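Local atomic coordinates of cellulase (Uncultured bacterium, PDB entry 6XSO), a protein that acts as a broad-specificity endoglucanase of glycoside hydrolase family 5, probably cutting internal beta-1,4-glycosidic bonds in cellulose and related plant polysaccharides. Residues L229-Y234 against I264-H269; H269-I274 against S312-K317; E308-N313 against T346-G351; L327-V332 against Q365-E370. One frame throughout, in Å; residues are numbered along the deposited sequence. Where two conformers were deposited one is given.

Contact 1 (L229-Y234 against I264-H269); sequences LIVNTY and IAVQVH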
# COMPACT_ATOMS: atom_id res chain seq x y z
N LEU A 229 -2.08 6.76 9.89
CA LEU A 229 -1.92 7.13 8.50
C LEU A 229 -0.55 6.69 8.01
O LEU A 229 0.40 6.51 8.79
CB LEU A 229 -2.02 8.65 8.33
CG LEU A 229 -3.24 9.35 8.94
CD1 LEU A 229 -3.20 10.83 8.69
CD2 LEU A 229 -4.49 8.75 8.34
N ILE A 230 -0.45 6.49 6.70
CA ILE A 230 0.73 5.87 6.09
C ILE A 230 1.16 6.74 4.92
O ILE A 230 0.32 7.12 4.09
CB ILE A 230 0.39 4.46 5.57
CG1 ILE A 230 -0.21 3.58 6.66
CG2 ILE A 230 1.61 3.82 4.94
CD1 ILE A 230 -1.04 2.46 6.08
N VAL A 231 2.45 7.06 4.86
CA VAL A 231 3.03 7.80 3.73
C VAL A 231 4.08 6.91 3.07
O VAL A 231 4.82 6.19 3.76
CB VAL A 231 3.62 9.17 4.14
CG1 VAL A 231 2.51 10.09 4.62
CG2 VAL A 231 4.70 9.03 5.18
N ASN A 232 4.12 6.94 1.74
CA ASN A 232 5.01 6.08 0.97
C ASN A 232 6.24 6.84 0.48
O ASN A 232 6.22 8.05 0.24
CB ASN A 232 4.28 5.45 -0.23
CG ASN A 232 3.19 4.46 0.18
OD1 ASN A 232 2.70 4.49 1.30
ND2 ASN A 232 2.83 3.58 -0.74
N THR A 233 7.33 6.11 0.34
CA THR A 233 8.52 6.70 -0.26
C THR A 233 8.31 6.90 -1.76
O THR A 233 7.39 6.32 -2.36
CB THR A 233 9.69 5.75 -0.07
OG1 THR A 233 9.34 4.49 -0.62
CG2 THR A 233 10.06 5.59 1.39
N TYR A 234 9.18 7.71 -2.36
CA TYR A 234 9.31 7.79 -3.81
C TYR A 234 9.26 6.40 -4.42
O TYR A 234 10.05 5.53 -4.05
CB TYR A 234 10.66 8.49 -4.21
CG TYR A 234 10.79 8.52 -5.71
CD1 TYR A 234 11.35 7.48 -6.41
CD2 TYR A 234 10.28 9.59 -6.45
CE1 TYR A 234 11.38 7.48 -7.80
CE2 TYR A 234 10.31 9.59 -7.82
CZ TYR A 234 10.86 8.53 -8.49
OH TYR A 234 10.87 8.55 -9.86
N ILE A 264 1.65 7.68 12.63
CA ILE A 264 2.20 7.74 11.28
C ILE A 264 3.11 6.54 11.04
O ILE A 264 3.88 6.13 11.93
CB ILE A 264 2.95 9.08 11.08
CG1 ILE A 264 3.34 9.26 9.61
CG2 ILE A 264 4.21 9.15 11.96
CD1 ILE A 264 2.17 9.43 8.70
N ALA A 265 3.01 5.97 9.85
CA ALA A 265 3.87 4.89 9.40
C ALA A 265 4.38 5.19 8.00
O ALA A 265 3.79 5.99 7.27
CB ALA A 265 3.12 3.56 9.37
N VAL A 266 5.49 4.56 7.63
CA VAL A 266 6.09 4.70 6.30
C VAL A 266 5.95 3.38 5.57
O VAL A 266 6.16 2.30 6.15
CB VAL A 266 7.56 5.14 6.38
CG1 VAL A 266 8.28 5.03 5.02
CG2 VAL A 266 7.64 6.57 6.93
N GLN A 267 5.62 3.45 4.28
CA GLN A 267 5.45 2.25 3.48
C GLN A 267 6.39 2.21 2.28
O GLN A 267 6.60 3.22 1.59
CB GLN A 267 3.98 2.10 3.00
CG GLN A 267 3.79 1.03 1.92
CD GLN A 267 2.35 0.78 1.49
OE1 GLN A 267 2.12 0.06 0.52
NE2 GLN A 267 1.40 1.33 2.22
N VAL A 268 6.93 1.01 2.05
CA VAL A 268 7.70 0.66 0.88
C VAL A 268 7.15 -0.65 0.33
O VAL A 268 6.37 -1.34 0.99
CB VAL A 268 9.19 0.49 1.21
CG1 VAL A 268 9.74 1.76 1.88
CG2 VAL A 268 9.42 -0.73 2.11
N HIS A 269 7.56 -0.97 -0.90
CA HIS A 269 7.24 -2.25 -1.53
C HIS A 269 8.54 -3.00 -1.78
O HIS A 269 9.62 -2.40 -1.84
CB HIS A 269 6.49 -2.04 -2.84
CG HIS A 269 5.18 -1.34 -2.65
ND1 HIS A 269 4.47 -0.76 -3.69
CD2 HIS A 269 4.45 -1.11 -1.53
CE1 HIS A 269 3.37 -0.22 -3.22
NE2 HIS A 269 3.34 -0.39 -1.91

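Contact 2 (H269-I274 against S312-K317); sequences HAYPTI and SNVDAK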
# COMPACT_ATOMS: atom_id res chain seq x y z
N HIS A 269 7.56 -0.97 -0.90
CA HIS A 269 7.24 -2.25 -1.53
C HIS A 269 8.54 -3.00 -1.78
O HIS A 269 9.62 -2.40 -1.84
CB HIS A 269 6.49 -2.04 -2.84
CG HIS A 269 5.18 -1.34 -2.65
ND1 HIS A 269 4.47 -0.76 -3.69
CD2 HIS A 269 4.45 -1.11 -1.53
CE1 HIS A 269 3.37 -0.22 -3.22
NE2 HIS A 269 3.34 -0.39 -1.91
N ALA A 270 8.45 -4.33 -1.89
CA ALA A 270 9.66 -5.13 -2.10
C ALA A 270 9.34 -6.36 -2.93
O ALA A 270 8.53 -7.20 -2.52
CB ALA A 270 10.25 -5.57 -0.77
N TYR A 271 10.05 -6.50 -4.06
CA TYR A 271 9.94 -7.68 -4.92
C TYR A 271 11.35 -8.18 -5.20
O TYR A 271 11.87 -8.03 -6.31
CB TYR A 271 9.20 -7.33 -6.20
CG TYR A 271 7.74 -6.99 -5.99
CD1 TYR A 271 6.76 -7.95 -6.13
CD2 TYR A 271 7.33 -5.69 -5.71
CE1 TYR A 271 5.42 -7.63 -5.98
CE2 TYR A 271 6.00 -5.36 -5.56
CZ TYR A 271 5.04 -6.33 -5.71
OH TYR A 271 3.70 -6.04 -5.60
N PRO A 272 12.00 -8.78 -4.21
CA PRO A 272 13.41 -9.16 -4.37
C PRO A 272 13.59 -10.24 -5.43
O PRO A 272 12.73 -11.09 -5.63
CB PRO A 272 13.79 -9.71 -2.99
CG PRO A 272 12.75 -9.22 -2.05
CD PRO A 272 11.50 -9.00 -2.85
N THR A 273 14.77 -10.24 -6.03
CA THR A 273 15.14 -11.30 -6.96
C THR A 273 15.68 -12.50 -6.19
O THR A 273 16.60 -12.36 -5.38
CB THR A 273 16.19 -10.78 -7.93
OG1 THR A 273 15.68 -9.66 -8.67
CG2 THR A 273 16.56 -11.86 -8.92
N ILE A 274 15.09 -13.67 -6.42
CA ILE A 274 15.61 -14.91 -5.85
C ILE A 274 16.16 -15.85 -6.91
O ILE A 274 17.00 -16.69 -6.58
CB ILE A 274 14.57 -15.62 -4.96
CG1 ILE A 274 13.38 -16.14 -5.76
CG2 ILE A 274 14.12 -14.70 -3.83
CD1 ILE A 274 12.46 -17.10 -4.96
N SER A 312 10.70 -11.11 -7.65
CA SER A 312 10.82 -10.29 -8.84
C SER A 312 10.09 -10.88 -10.04
O SER A 312 9.78 -10.14 -10.98
CB SER A 312 12.29 -10.11 -9.19
OG SER A 312 12.87 -11.35 -9.57
N ASN A 313 9.80 -12.17 -10.03
CA ASN A 313 9.11 -12.82 -11.15
C ASN A 313 7.61 -12.97 -10.92
O ASN A 313 6.96 -13.72 -11.64
CB ASN A 313 9.77 -14.17 -11.43
CG ASN A 313 11.14 -14.03 -12.07
OD1 ASN A 313 11.39 -13.15 -12.90
ND2 ASN A 313 12.06 -14.91 -11.68
N VAL A 314 7.05 -12.24 -9.96
CA VAL A 314 5.62 -12.32 -9.67
C VAL A 314 4.77 -12.15 -10.92
O VAL A 314 3.74 -12.82 -11.09
CB VAL A 314 5.24 -11.31 -8.56
CG1 VAL A 314 5.45 -9.87 -9.02
CG2 VAL A 314 3.80 -11.55 -8.10
N ASP A 315 5.16 -11.26 -11.82
CA ASP A 315 4.38 -10.95 -13.01
C ASP A 315 4.99 -11.53 -14.28
O ASP A 315 4.56 -11.18 -15.39
CB ASP A 315 4.19 -9.43 -13.15
CG ASP A 315 3.04 -8.89 -12.29
OD1 ASP A 315 2.27 -9.68 -11.71
OD2 ASP A 315 2.89 -7.65 -12.22
N ALA A 316 5.99 -12.39 -14.17
CA ALA A 316 6.66 -12.93 -15.34
C ALA A 316 5.87 -14.10 -15.91
O ALA A 316 5.01 -14.69 -15.25
CB ALA A 316 8.08 -13.38 -14.98
N LYS A 317 6.16 -14.43 -17.17
CA LYS A 317 5.46 -15.56 -17.77
C LYS A 317 5.76 -16.85 -17.03
O LYS A 317 4.88 -17.72 -16.92
CB LYS A 317 5.79 -15.67 -19.26
CG LYS A 317 7.19 -16.12 -19.59
CD LYS A 317 7.42 -16.10 -21.11
CE LYS A 317 6.67 -17.22 -21.83
NZ LYS A 317 7.46 -18.48 -21.92
O HOH W 1 13.30 -13.94 -8.60

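Contact 3 (E308-N313 against T346-G351); sequences EWSTSN and TFYWMG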
# COMPACT_ATOMS: atom_id res chain seq x y z
N GLU A 308 3.49 -4.14 -0.26
CA GLU A 308 3.41 -5.15 -1.30
C GLU A 308 4.71 -5.92 -1.29
O GLU A 308 5.78 -5.31 -1.20
CB GLU A 308 3.29 -4.56 -2.72
CG GLU A 308 2.08 -3.67 -2.95
CD GLU A 308 2.02 -3.10 -4.34
OE1 GLU A 308 2.76 -3.57 -5.24
OE2 GLU A 308 1.17 -2.20 -4.54
N TRP A 309 4.62 -7.25 -1.38
CA TRP A 309 5.80 -8.05 -1.65
C TRP A 309 5.43 -9.33 -2.37
O TRP A 309 4.28 -9.78 -2.34
CB TRP A 309 6.59 -8.38 -0.38
CG TRP A 309 5.86 -9.34 0.56
CD1 TRP A 309 4.75 -9.06 1.31
CD2 TRP A 309 6.19 -10.71 0.84
NE1 TRP A 309 4.37 -10.17 2.04
CE2 TRP A 309 5.24 -11.18 1.77
CE3 TRP A 309 7.20 -11.57 0.39
CZ2 TRP A 309 5.27 -12.48 2.27
CZ3 TRP A 309 7.23 -12.86 0.90
CH2 TRP A 309 6.28 -13.30 1.83
N SER A 310 6.44 -9.90 -3.01
CA SER A 310 6.48 -11.21 -3.65
C SER A 310 7.93 -11.31 -4.13
O SER A 310 8.81 -10.66 -3.55
CB SER A 310 5.45 -11.37 -4.75
OG SER A 310 5.51 -12.71 -5.25
N THR A 311 8.21 -12.07 -5.18
CA THR A 311 9.54 -12.08 -5.77
C THR A 311 9.51 -11.30 -7.07
O THR A 311 8.45 -10.91 -7.57
CB THR A 311 10.05 -13.49 -6.04
OG1 THR A 311 9.23 -14.08 -7.06
CG2 THR A 311 10.01 -14.32 -4.78
N SER A 312 10.70 -11.11 -7.65
CA SER A 312 10.82 -10.29 -8.84
C SER A 312 10.09 -10.88 -10.04
O SER A 312 9.78 -10.14 -10.98
CB SER A 312 12.29 -10.11 -9.19
OG SER A 312 12.87 -11.35 -9.57
N ASN A 313 9.80 -12.17 -10.03
CA ASN A 313 9.11 -12.82 -11.15
C ASN A 313 7.61 -12.97 -10.92
O ASN A 313 6.96 -13.72 -11.64
CB ASN A 313 9.77 -14.17 -11.43
CG ASN A 313 11.14 -14.03 -12.07
OD1 ASN A 313 11.39 -13.15 -12.90
ND2 ASN A 313 12.06 -14.91 -11.68
N THR A 346 3.95 -7.05 6.66
CA THR A 346 4.08 -7.41 5.25
C THR A 346 2.70 -7.71 4.66
O THR A 346 1.85 -8.29 5.35
CB THR A 346 4.98 -8.63 5.03
OG1 THR A 346 4.38 -9.82 5.52
CG2 THR A 346 6.32 -8.43 5.72
N PHE A 347 2.49 -7.29 3.40
CA PHE A 347 1.24 -7.52 2.67
C PHE A 347 1.57 -8.16 1.32
O PHE A 347 2.10 -7.49 0.43
CB PHE A 347 0.46 -6.20 2.47
CG PHE A 347 -0.18 -5.64 3.72
CD1 PHE A 347 0.58 -5.03 4.70
CD2 PHE A 347 -1.57 -5.68 3.91
CE1 PHE A 347 -0.01 -4.51 5.84
CE2 PHE A 347 -2.17 -5.16 5.05
CZ PHE A 347 -1.39 -4.57 6.01
N TYR A 348 1.26 -9.45 1.17
CA TYR A 348 1.59 -10.18 -0.06
C TYR A 348 0.76 -9.65 -1.24
O TYR A 348 -0.41 -9.31 -1.09
CB TYR A 348 1.36 -11.69 0.15
CG TYR A 348 1.92 -12.48 -0.99
CD1 TYR A 348 1.11 -12.87 -2.05
CD2 TYR A 348 3.27 -12.80 -1.03
CE1 TYR A 348 1.63 -13.55 -3.13
CE2 TYR A 348 3.80 -13.47 -2.11
CZ TYR A 348 2.98 -13.84 -3.15
OH TYR A 348 3.54 -14.48 -4.23
N TRP A 349 1.38 -9.58 -2.43
CA TRP A 349 0.70 -9.03 -3.61
C TRP A 349 -0.06 -10.13 -4.37
O TRP A 349 0.56 -10.95 -5.05
CB TRP A 349 1.68 -8.36 -4.56
CG TRP A 349 0.94 -7.82 -5.77
CD1 TRP A 349 0.93 -8.34 -7.04
CD2 TRP A 349 0.04 -6.72 -5.78
NE1 TRP A 349 0.09 -7.60 -7.84
CE2 TRP A 349 -0.48 -6.61 -7.09
CE3 TRP A 349 -0.38 -5.80 -4.81
CZ2 TRP A 349 -1.39 -5.62 -7.45
CZ3 TRP A 349 -1.28 -4.81 -5.16
CH2 TRP A 349 -1.77 -4.72 -6.48
N MET A 350 -1.39 -10.10 -4.30
CA MET A 350 -2.27 -10.96 -5.11
C MET A 350 -1.92 -12.44 -4.90
O MET A 350 -1.56 -12.87 -3.80
CB MET A 350 -2.27 -10.49 -6.55
CG MET A 350 -2.93 -9.13 -6.76
SD MET A 350 -3.09 -8.63 -8.49
CE MET A 350 -4.38 -9.75 -9.04
N GLY A 351 -2.05 -13.24 -5.95
CA GLY A 351 -1.96 -14.66 -5.78
C GLY A 351 -2.94 -15.08 -4.71
O GLY A 351 -3.92 -14.38 -4.44
O HOH W 2 2.30 -11.05 3.91

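Contact 4 (L327-V332 against Q365-E370); sequences LMFQFV and QADLAE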
# COMPACT_ATOMS: atom_id res chain seq x y z
N LEU A 327 12.50 -22.82 -3.14
CA LEU A 327 13.32 -21.65 -2.84
C LEU A 327 12.45 -20.45 -2.51
O LEU A 327 12.76 -19.68 -1.58
CB LEU A 327 14.23 -21.32 -4.03
CG LEU A 327 15.30 -20.27 -3.74
CD1 LEU A 327 16.39 -20.80 -2.82
CD2 LEU A 327 15.91 -19.79 -5.05
N MET A 328 11.33 -20.30 -3.22
CA MET A 328 10.41 -19.21 -2.91
C MET A 328 9.86 -19.34 -1.49
O MET A 328 9.75 -18.35 -0.76
CB MET A 328 9.27 -19.17 -3.92
CG MET A 328 8.33 -18.03 -3.64
SD MET A 328 7.02 -17.97 -4.86
CE MET A 328 6.18 -16.49 -4.34
N PHE A 329 9.48 -20.56 -1.10
CA PHE A 329 8.96 -20.79 0.24
C PHE A 329 10.02 -20.54 1.31
O PHE A 329 9.70 -20.05 2.40
CB PHE A 329 8.38 -22.20 0.35
CG PHE A 329 7.05 -22.40 -0.38
CD1 PHE A 329 6.43 -21.40 -1.10
CD2 PHE A 329 6.42 -23.62 -0.31
CE1 PHE A 329 5.20 -21.63 -1.74
CE2 PHE A 329 5.20 -23.84 -0.93
CZ PHE A 329 4.61 -22.87 -1.64
N GLN A 330 11.28 -20.90 1.04
CA GLN A 330 12.35 -20.59 1.99
C GLN A 330 12.55 -19.08 2.10
O GLN A 330 12.84 -18.56 3.18
CB GLN A 330 13.65 -21.27 1.56
CG GLN A 330 13.53 -22.77 1.46
CD GLN A 330 14.69 -23.40 0.71
OE1 GLN A 330 15.86 -23.13 1.03
NE2 GLN A 330 14.39 -24.22 -0.29
N PHE A 331 12.40 -18.37 0.98
CA PHE A 331 12.45 -16.92 0.98
C PHE A 331 11.32 -16.35 1.83
O PHE A 331 11.54 -15.46 2.67
CB PHE A 331 12.40 -16.39 -0.47
CG PHE A 331 11.93 -14.96 -0.58
CD1 PHE A 331 12.76 -13.93 -0.19
CD2 PHE A 331 10.68 -14.67 -1.08
CE1 PHE A 331 12.35 -12.62 -0.28
CE2 PHE A 331 10.25 -13.36 -1.16
CZ PHE A 331 11.09 -12.33 -0.78
N VAL A 332 10.09 -16.86 1.62
CA VAL A 332 8.92 -16.43 2.39
C VAL A 332 9.19 -16.58 3.89
O VAL A 332 8.94 -15.67 4.68
CB VAL A 332 7.68 -17.23 1.96
CG1 VAL A 332 6.57 -17.18 3.01
CG2 VAL A 332 7.21 -16.79 0.58
N GLN A 365 -3.64 -20.84 -4.55
CA GLN A 365 -2.28 -21.11 -4.06
C GLN A 365 -2.36 -21.41 -2.56
O GLN A 365 -1.82 -20.67 -1.73
CB GLN A 365 -1.33 -19.97 -4.38
CG GLN A 365 -1.31 -19.59 -5.87
CD GLN A 365 -0.37 -18.43 -6.16
OE1 GLN A 365 -0.29 -17.47 -5.39
NE2 GLN A 365 0.37 -18.54 -7.26
N ALA A 366 -3.02 -22.52 -2.22
CA ALA A 366 -3.21 -22.86 -0.82
C ALA A 366 -1.89 -23.08 -0.12
O ALA A 366 -1.71 -22.67 1.03
CB ALA A 366 -4.08 -24.12 -0.68
N ASP A 367 -0.93 -23.72 -0.80
CA ASP A 367 0.36 -23.98 -0.19
C ASP A 367 1.07 -22.68 0.19
O ASP A 367 1.61 -22.56 1.31
CB ASP A 367 1.21 -24.90 -1.07
CG ASP A 367 1.34 -24.42 -2.51
OD1 ASP A 367 0.77 -23.39 -2.93
OD2 ASP A 367 2.06 -25.13 -3.25
N LEU A 368 1.05 -21.68 -0.69
CA LEU A 368 1.70 -20.41 -0.40
C LEU A 368 0.98 -19.64 0.70
O LEU A 368 1.63 -19.06 1.58
CB LEU A 368 1.79 -19.58 -1.67
CG LEU A 368 2.43 -18.21 -1.49
CD1 LEU A 368 3.83 -18.22 -0.95
CD2 LEU A 368 2.43 -17.50 -2.84
N ALA A 369 -0.35 -19.62 0.67
CA ALA A 369 -1.10 -18.94 1.73
C ALA A 369 -0.75 -19.51 3.09
O ALA A 369 -0.47 -18.77 4.04
CB ALA A 369 -2.59 -19.05 1.44
N GLU A 370 -0.73 -20.85 3.19
CA GLU A 370 -0.40 -21.49 4.45
C GLU A 370 1.04 -21.21 4.83
O GLU A 370 1.35 -21.02 6.02
CB GLU A 370 -0.65 -23.00 4.38
CG GLU A 370 -0.35 -23.69 5.70
CD GLU A 370 -0.94 -25.08 5.83
OE1 GLU A 370 -1.47 -25.61 4.84
OE2 GLU A 370 -0.86 -25.63 6.95

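Contact 1 (L229-Y234 against I264-H269)
Ile264 pairs with Leu229 in the parallel ladder, and its CD1 folds back to 3.4 Å from Leu229 O. Its CG1 is anti to the backbone N (chi1 -171°), and the turn beyond it also carries CD1 to Val231 CG1. Ala265 then ties the parallel strands twice, its N donating to Leu229 O at 2.9 Å and its O receiving Val231 N at 3.0 Å. Its small CB suits the barrel interior beside Ile230. Val266 faces outward with Val231, where branched side chains fill the layer between sheet and helices; its CG1 meets Thr233 CG2. Gln267 continues the ladder from N to Val231 O (2.9 Å) and receives Thr233 N on its own O. Its extended side chain runs inward alongside Asn232, with CB 3.2 Å from Asn232 OD1. The two amides lie side by side, planes 47° apart, and their N-H groups turn to other partners: Asn232 ND2 is held by Asn174 and Glu171, whereas Gln267 NE2 reaches Glu171 weakly. Gln267 OE1 accepts His269 NE2 at 2.8 Å in the plane of the imidazole, whose ND1 bonds to Glu175. A leucine at Gln267 would probably leave His269 NE2 without this acceptor and the ring freer to turn. Val268 sets CG1 against Thr233 OG1, a hydroxyl bonded to Ala237 O. This is the fifth-to-sixth strand pairing of a TIM barrel, with apolar residues toward the helices and a polar network rising inside to the C-terminal mouth, where family 5 enzymes carry their active site.

Contact 2 (H269-I274 against S312-K317)
Tyr271 and Val314 meet because the tyrosine CG lies anti to its carbonyl carbon (chi1 -67°) while Val314 CG1 sits between the backbone N and carbonyl carbon (chi1 64°). That methyl comes obliquely to the ring, 3.7 Å from Tyr271 CD1. A tyrosine suits the place: its CD1 and CE1 offer carbon to the valine, and its hydroxyl bonds to Glu308. The backbones join at Ser312, whose N donates to Pro272 O at 2.9 Å. This bond is bent, 133° at the hydrogen, and the donor stands above the carbonyl plane instead of on a lone pair. Ser312 OG makes a weak contact of 3.4 Å with Thr273 OG1. One water adds a link, accepting Ile274 N at 2.8 Å and also bonding Ser312 OG. Small hydroxyl residues fit this border with solvent, where polar groups and water share the joining. Val314 is carried in a type I turn closed by Ala316 N on Asn313 O. The arrangement is loop-to-loop packing after the sixth and seventh strands of the barrel, at the C-terminal end where TIM-barrel hydrolases build their substrate cleft.

Contact 3 (E308-N313 against T346-G351)
Glu308 and Phe347 bring the two backbones together, their CA atoms 5.1 Å apart, but the chain turns a corner at Glu308 and the touching parts then run 73° from each other. Trp309 N makes only a weak bond to Phe347 O, whereas Trp349 N donates soundly to Trp309 O at 2.9 Å. Trp309 CG lies between its backbone N and carbonyl carbon (chi1 68°), a torsion that lays the indole across the neighbouring strand. Tyr348 presents its edge to the indole face in a T-shaped pair: CD2 stands over the ring, with centroids 5.2 Å apart and planes at 88°. The buried indole N-H is not wasted, since NE1 gives its proton to a water at 2.9 Å, which also bonds Thr346 OG1. At the far end of the phenol, Ser310 OG donates to Tyr348 OH across 2.8 Å. A leucine in place of Tyr348 would probably leave the Ser310 hydroxyl without its acceptor and open a gap over the Trp309 face. On the other side of the backbone, Glu308 lies alongside Trp349 with OE1 over one face of the indole, toward its rim, and OE2 3.6 Å from Trp349 CZ3; Met350 CG covers the opposite face. Tyr271 bonds Glu308 OE1 and Arg80 forms a salt bridge with OE2. With one polar partner on each oxygen and the indole packed against it, the carboxylate is probably held in a fixed orientation, consistent with the nucleophile that family 5 enzymes carry at the end of the seventh strand, with Trp349 probably a wall of the cleft.

Contact 4 (L327-V332 against Q365-E370)
Leu368 carries the tight half of this contact, reaching from its helix into a group formed by Met328, Phe329 and Val332. With CG anti to the backbone N (chi1 179°), the leucine stretches across the space between the two short helical segments, whose axes approach to 11.0 Å. Its two methyls divide the work: CD1 lies 3.8 Å from Phe329 CE1 and 4.0 Å from Val332 CG2, while CD2 meets Met328 CE at 4.2 Å. At this separation the unbranched, extended methionine suits its place, its CE reaching Leu368. Toward solvent the contact changes character. There the partly exposed Phe329 ring turns its edge to Asp367, with CZ 3.7 Å from Asp367 CG and the carboxylate plane 89° from the ring. The faintly positive ring hydrogens probably tolerate this acid well. Its oxygens have firmer partners, Lys325 in a salt bridge and Tyr321 by a hydrogen bond, besides a weak bond from Leu368 N to Asp367 OD1. Segments 327-332 and 366-370 run 23° apart; they belong to helix 325-341 and helix 366-377, the last two long helices of the barrel, which flank strand 345-349, lying between them in the chain. Tyr321 of the short helix 320-323 packs on both Met328 and Leu368, and the other side of helix 325-341 rests on helix 279-298 through Leu327 and Phe331.

Contacts 1 and 3 are buried and join neighbouring barrel strands, yet contact 1 is a regular parallel ladder, whereas contact 3 leaves the ladder early and relies on aromatic rings. Contact 2 lies nearer the surface, where strand ends have become loops and water helps to join them; it shares Ser312 and Asn313 with contact 3. Contact 4 belongs to the outer helical layer and is largely apolar, with one acid at a ring edge. The parts interlock: contacts 1 and 2 both use strand 264-270 and have His269 in common, which packs on Glu308 of contact 3. Behind them, Tyr348 rests on Met328 and Leu368, linking contact 3 to contact 4.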